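PDB 6HNU: aromatic amino acid aminotransferase I from Candida albicans WO-1, which probably catalyses pyridoxal-phosphate-dependent transfer of the amino group from aromatic L-amino acids to 2-oxoglutarate, giving aromatic oxo-acids and L-glutamate. Local coordinates for residues 221-226 against 388-393; 253-258 against 362-367. All blocks are in the same frame, centred on the assembly; numbering follows the deposited sequence.

How the interactions relate
Interactions 1 and 2 lie side by side, their centres about 10 Å apart, where loops that follow strands of the large mixed sheet meet the long helix 334-377 and the smaller antiparallel sheet. Along the chain the order is 221-226, 253-258, 362-367, 388-393, so the pair forming interaction 2 falls between the two halves of interaction 1. Segment 388-393 is common ground: Val389 O probably accepts a hydrogen bond from Met254 N, and Pro388 O one from Arg367 NH2. Interaction 1 borders the cofactor and substrate pocket through Phe393, and interaction 2 lies farther from it, on the helix side.

Interaction 1 of 2, residues 221-226 against 388-393; sequences GSSLSA and PVAGMF
Ser223 points its side chain at the loop 388-393 and meets two methyl groups there. Its OG lies 3.4 Å from Ala390 CB and 3.6 Å from Val389 CG2, and the Ser223 CB also rests on that valine branch. With OG anti to the carbonyl carbon (chi1 -52°), the hydroxyl lies against these methyls and still reaches a bridging water as well as its partner Gly216 N. The CG2 branch of Val389 lies between its own backbone N and carbonyl carbon, and this brings it up against the serine.

Gly221 contributes backbone alone. Its O comes within 3.5 Å of Pro388 CB, and its CA packs 3.8 Å from Phe393 O; the glycine lets the two backbones come this close, at a positive phi of 72°. Phe393 starts toward Gly221, but its ring swings away to the bound phenylalanine, near Asn218 and Tyr249.

The water joins the two loops: it donates to Gly221 O at 2.6 Å, accepts from Val389 N at 3.0 Å, and hydrogen-bonds Ser223 OG at 2.8 Å. With direct contacts that are all van der Waals, the polar link between these loops is this water, which satisfies two backbone groups beside the active-site pocket.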
loop_
_atom_site.group_PDB
_atom_site.type_symbol
_atom_site.label_atom_id
_atom_site.label_comp_id
_atom_site.label_asym_id
_atom_site.label_seq_id
_atom_site.Cartn_x
_atom_site.Cartn_y
_atom_site.Cartn_z
ATOM N N GLY B 221 -5.261 -21.027 -17.286
ATOM C CA GLY B 221 -5.958 -21.981 -16.405
ATOM C C GLY B 221 -5.116 -23.235 -16.250
ATOM O O GLY B 221 -5.570 -24.201 -15.611
ATOM N N SER B 222 -3.877 -23.204 -16.735
ATOM C CA SER B 222 -2.911 -24.309 -16.608
ATOM C C SER B 222 -2.324 -24.358 -15.171
ATOM O O SER B 222 -2.301 -23.362 -14.444
ATOM C CB SER B 222 -1.834 -24.179 -17.686
ATOM O OG SER B 222 -0.912 -23.161 -17.364
ATOM N N SER B 223 -1.825 -25.488 -14.727
ATOM C CA SER B 223 -1.045 -25.540 -13.462
ATOM C C SER B 223 0.195 -26.369 -13.724
ATOM O O SER B 223 0.046 -27.479 -14.293
ATOM C CB SER B 223 -1.849 -26.116 -12.298
ATOM O OG SER B 223 -3.083 -25.481 -12.113
ATOM N N LEU B 224 1.380 -25.882 -13.389
ATOM C CA LEU B 224 2.590 -26.702 -13.620
ATOM C C LEU B 224 2.534 -27.945 -12.741
ATOM O O LEU B 224 2.281 -27.829 -11.518
ATOM C CB LEU B 224 3.837 -25.887 -13.324
ATOM C CG LEU B 224 4.119 -24.793 -14.345
ATOM C CD1 LEU B 224 5.267 -23.927 -13.846
ATOM C CD2 LEU B 224 4.460 -25.409 -15.691
ATOM N N SER B 225 2.733 -29.105 -13.367
ATOM C CA SER B 225 2.863 -30.417 -12.680
ATOM C C SER B 225 4.061 -30.391 -11.727
ATOM O O SER B 225 5.017 -29.584 -11.913
ATOM C CB SER B 225 3.022 -31.515 -13.718
ATOM O OG SER B 225 4.324 -31.431 -14.290
ATOM N N ALA B 226 4.060 -31.279 -10.737
ATOM C CA ALA B 226 5.200 -31.456 -9.820
ATOM C C ALA B 226 6.462 -31.710 -10.647
ATOM O O ALA B 226 7.539 -31.187 -10.307
ATOM C CB ALA B 226 4.903 -32.592 -8.870
ATOM N N PRO B 388 -9.112 -27.461 -16.237
ATOM C CA PRO B 388 -8.182 -27.043 -15.187
ATOM C C PRO B 388 -8.216 -27.972 -13.959
ATOM O O PRO B 388 -9.263 -28.483 -13.622
ATOM C CB PRO B 388 -8.680 -25.656 -14.743
ATOM C CG PRO B 388 -9.644 -25.213 -15.815
ATOM C CD PRO B 388 -10.155 -26.474 -16.476
ATOM N N VAL B 389 -7.056 -28.168 -13.346
ATOM C CA VAL B 389 -6.888 -28.806 -12.001
ATOM C C VAL B 389 -6.841 -27.746 -10.890
ATOM O O VAL B 389 -6.895 -28.154 -9.711
ATOM C CB VAL B 389 -5.625 -29.668 -11.947
ATOM C CG1 VAL B 389 -5.622 -30.752 -13.031
ATOM C CG2 VAL B 389 -4.362 -28.826 -12.000
ATOM N N ALA B 390 -6.737 -26.447 -11.215
ATOM C CA ALA B 390 -6.697 -25.364 -10.201
ATOM C C ALA B 390 -7.124 -24.041 -10.816
ATOM O O ALA B 390 -6.990 -23.860 -12.020
ATOM C CB ALA B 390 -5.314 -25.258 -9.602
ATOM N N GLY B 391 -7.657 -23.155 -10.006
ATOM C CA GLY B 391 -7.890 -21.762 -10.411
ATOM C C GLY B 391 -9.335 -21.453 -10.731
ATOM O O GLY B 391 -10.229 -22.315 -10.499
ATOM N N MET B 392 -9.569 -20.230 -11.216
ATOM C CA MET B 392 -10.919 -19.714 -11.502
ATOM C C MET B 392 -11.147 -19.648 -13.015
ATOM O O MET B 392 -12.272 -19.351 -13.407
ATOM C CB MET B 392 -11.164 -18.353 -10.847
ATOM C CG MET B 392 -10.190 -17.270 -11.238
ATOM S SD MET B 392 -10.687 -15.698 -10.552
ATOM C CE MET B 392 -11.000 -16.122 -8.843
ATOM N N PHE B 393 -10.160 -19.992 -13.817
ATOM C CA PHE B 393 -10.224 -19.775 -15.286
ATOM C C PHE B 393 -10.266 -21.085 -16.050
ATOM O O PHE B 393 -9.638 -22.090 -15.678
ATOM C CB PHE B 393 -9.013 -18.972 -15.750
ATOM C CG PHE B 393 -8.920 -17.623 -15.086
ATOM C CD1 PHE B 393 -9.910 -16.675 -15.269
ATOM C CD2 PHE B 393 -7.803 -17.289 -14.321
ATOM C CE1 PHE B 393 -9.798 -15.414 -14.691
ATOM C CE2 PHE B 393 -7.705 -16.034 -13.746
ATOM C CZ PHE B 393 -8.711 -15.117 -13.902
HETATM O O HOH W 1 -4.862 -26.280 -14.154
#

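Interaction 2 of 2, residues 253-258 against 362-367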
loop_
_atom_site.group_PDB
_atom_site.type_symbol
_atom_site.label_atom_id
_atom_site.label_comp_id
_atom_site.label_asym_id
_atom_site.label_seq_id
_atom_site.Cartn_x
_atom_site.Cartn_y
_atom_site.Cartn_z
ATOM N N GLN B 253 -6.969 -24.987 -5.995
ATOM C CA GLN B 253 -6.778 -26.384 -6.467
ATOM C C GLN B 253 -8.091 -27.170 -6.308
ATOM O O GLN B 253 -8.886 -26.898 -5.373
ATOM C CB GLN B 253 -5.586 -27.043 -5.799
ATOM C CG GLN B 253 -4.274 -26.469 -6.325
ATOM C CD GLN B 253 -3.084 -26.996 -5.583
ATOM O OE1 GLN B 253 -2.697 -28.149 -5.730
ATOM N NE2 GLN B 253 -2.523 -26.174 -4.702
ATOM N N MET B 254 -8.310 -28.114 -7.229
ATOM C CA MET B 254 -9.578 -28.856 -7.326
ATOM C C MET B 254 -9.262 -30.338 -7.488
ATOM O O MET B 254 -8.133 -30.685 -7.851
ATOM C CB MET B 254 -10.406 -28.372 -8.522
ATOM C CG MET B 254 -10.912 -26.959 -8.351
ATOM S SD MET B 254 -11.630 -26.258 -9.853
ATOM C CE MET B 254 -10.139 -26.232 -10.857
ATOM N N GLU B 255 -10.296 -31.155 -7.304
ATOM C CA GLU B 255 -10.281 -32.586 -7.681
ATOM C C GLU B 255 -10.033 -32.645 -9.193
ATOM O O GLU B 255 -10.496 -31.720 -9.893
ATOM C CB GLU B 255 -11.597 -33.256 -7.273
ATOM C CG GLU B 255 -11.958 -33.097 -5.803
ATOM C CD GLU B 255 -10.907 -33.461 -4.767
ATOM O OE1 GLU B 255 -9.911 -34.150 -5.114
ATOM O OE2 GLU B 255 -11.086 -33.017 -3.597
ATOM N N THR B 256 -9.238 -33.607 -9.649
ATOM C CA THR B 256 -9.038 -33.905 -11.091
ATOM C C THR B 256 -10.407 -34.084 -11.766
ATOM O O THR B 256 -11.326 -34.737 -11.187
ATOM C CB THR B 256 -8.140 -35.123 -11.302
ATOM O OG1 THR B 256 -6.923 -34.820 -10.628
ATOM C CG2 THR B 256 -7.852 -35.384 -12.766
ATOM N N TYR B 257 -10.581 -33.492 -12.942
ATOM C CA TYR B 257 -11.863 -33.562 -13.679
ATOM C C TYR B 257 -11.998 -34.972 -14.252
ATOM O O TYR B 257 -11.002 -35.520 -14.724
ATOM C CB TYR B 257 -11.943 -32.515 -14.792
ATOM C CG TYR B 257 -13.137 -32.650 -15.703
ATOM C CD1 TYR B 257 -14.350 -32.071 -15.390
ATOM C CD2 TYR B 257 -13.038 -33.358 -16.898
ATOM C CE1 TYR B 257 -15.450 -32.197 -16.228
ATOM C CE2 TYR B 257 -14.121 -33.485 -17.752
ATOM C CZ TYR B 257 -15.329 -32.899 -17.422
ATOM O OH TYR B 257 -16.410 -33.005 -18.256
ATOM N N THR B 258 -13.201 -35.515 -14.184
ATOM C CA THR B 258 -13.590 -36.778 -14.872
ATOM C C THR B 258 -14.903 -36.518 -15.627
ATOM O O THR B 258 -15.742 -35.802 -15.068
ATOM C CB THR B 258 -13.742 -37.915 -13.852
ATOM O OG1 THR B 258 -14.130 -39.095 -14.552
ATOM C CG2 THR B 258 -14.795 -37.616 -12.812
ATOM N N GLU B 362 -16.219 -26.223 -3.502
ATOM C CA GLU B 362 -17.046 -25.258 -4.284
ATOM C C GLU B 362 -16.451 -25.031 -5.677
ATOM O O GLU B 362 -17.237 -25.065 -6.658
ATOM C CB GLU B 362 -17.118 -23.880 -3.633
ATOM C CG GLU B 362 -17.750 -23.880 -2.270
ATOM C CD GLU B 362 -19.219 -24.235 -2.293
ATOM O OE1 GLU B 362 -19.886 -23.908 -3.302
ATOM O OE2 GLU B 362 -19.684 -24.807 -1.291
ATOM N N TYR B 363 -15.150 -24.736 -5.779
ATOM C CA TYR B 363 -14.462 -24.529 -7.089
ATOM C C TYR B 363 -14.495 -25.810 -7.926
ATOM O O TYR B 363 -14.762 -25.665 -9.150
ATOM C CB TYR B 363 -13.044 -23.972 -6.921
ATOM C CG TYR B 363 -13.076 -22.470 -6.813
ATOM C CD1 TYR B 363 -13.473 -21.852 -5.654
ATOM C CD2 TYR B 363 -12.809 -21.667 -7.910
ATOM C CE1 TYR B 363 -13.554 -20.480 -5.543
ATOM C CE2 TYR B 363 -12.888 -20.289 -7.823
ATOM C CZ TYR B 363 -13.234 -19.688 -6.632
ATOM O OH TYR B 363 -13.359 -18.343 -6.503
ATOM N N THR B 364 -14.245 -26.987 -7.352
ATOM C CA THR B 364 -14.339 -28.294 -8.072
ATOM C C THR B 364 -15.679 -28.389 -8.803
ATOM O O THR B 364 -15.678 -28.701 -10.020
ATOM C CB THR B 364 -14.143 -29.475 -7.115
ATOM O OG1 THR B 364 -12.788 -29.452 -6.652
ATOM C CG2 THR B 364 -14.448 -30.795 -7.783
ATOM N N HIS B 365 -16.765 -28.033 -8.134
ATOM C CA HIS B 365 -18.127 -28.153 -8.727
ATOM C C HIS B 365 -18.283 -27.144 -9.871
ATOM O O HIS B 365 -18.784 -27.562 -10.958
ATOM C CB HIS B 365 -19.223 -28.038 -7.671
ATOM C CG HIS B 365 -20.585 -28.127 -8.279
ATOM N ND1 HIS B 365 -20.977 -29.223 -9.023
ATOM C CD2 HIS B 365 -21.616 -27.259 -8.290
ATOM C CE1 HIS B 365 -22.196 -29.014 -9.482
ATOM N NE2 HIS B 365 -22.607 -27.818 -9.051
ATOM N N LYS B 366 -17.867 -25.882 -9.662
ATOM C CA LYS B 366 -17.934 -24.803 -10.692
ATOM C C LYS B 366 -17.196 -25.250 -11.944
ATOM O O LYS B 366 -17.766 -25.079 -13.033
ATOM C CB LYS B 366 -17.310 -23.496 -10.207
ATOM C CG LYS B 366 -18.058 -22.801 -9.087
ATOM C CD LYS B 366 -17.349 -21.548 -8.631
ATOM C CE LYS B 366 -17.863 -21.051 -7.299
ATOM N NZ LYS B 366 -19.294 -20.689 -7.358
ATOM N N ARG B 367 -15.990 -25.779 -11.783
ATOM C CA ARG B 367 -15.135 -26.287 -12.877
ATOM C C ARG B 367 -15.844 -27.442 -13.623
ATOM O O ARG B 367 -15.813 -27.457 -14.894
ATOM C CB ARG B 367 -13.788 -26.718 -12.308
ATOM C CG ARG B 367 -12.812 -27.239 -13.348
ATOM C CD ARG B 367 -13.038 -28.648 -13.871
ATOM N NE ARG B 367 -13.400 -29.606 -12.818
ATOM C CZ ARG B 367 -12.542 -30.189 -11.995
ATOM N NH1 ARG B 367 -12.970 -31.076 -11.096
ATOM N NH2 ARG B 367 -11.252 -29.922 -12.088
#
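Arg367 and Glu255 make the main polar link between the loop 253-258 and the helix. The guanidinium meets the loop end-on, NH1 and NH2 both donating to the single acceptor Glu255 O, at 2.8 Å from NH1 and 2.9 Å from NH2. That oxygen lies in the guanidinium plane; NH2 approaches nearly along the C=O axis, while NH1 stands above the carbonyl plane. A further bond, about one turn earlier on the helix, holds the loop: Glu255 N donates to Thr364 OG1 at 3.1 Å, with an N-H...O angle of 157°. The same hydroxyl is bonded to Arg360 O within the helix, which helps to fix its rotation. The carboxylate of Glu255 leads away from 362-367 to a salt bridge with Arg360, earlier on the same long helix.

Packing flanks the guanidinium on both faces. Tyr257 CB sits over the centre of one face, with Met254 SD above the opposite face, offset toward the rim. The tyrosine ring stands steeply to the guanidinium, 74° between planes, and its edge at CD1 lies 3.7 Å from Arg367 NE. Met254 SD lies 3.3 Å from Arg367 CB, and the bend at chi3 (-65°) lays CE along the arginine stem, while Met254 CG touches Tyr363 CB at 3.9 Å.

Through Tyr257 OH the loop also reaches Asp372, further along helix 334-377. The contact therefore joins the loop between strand 242-246 and helix 264-267 to one side of the long helix, with Leu49 of the second subunit packing on Tyr363 and Lys366.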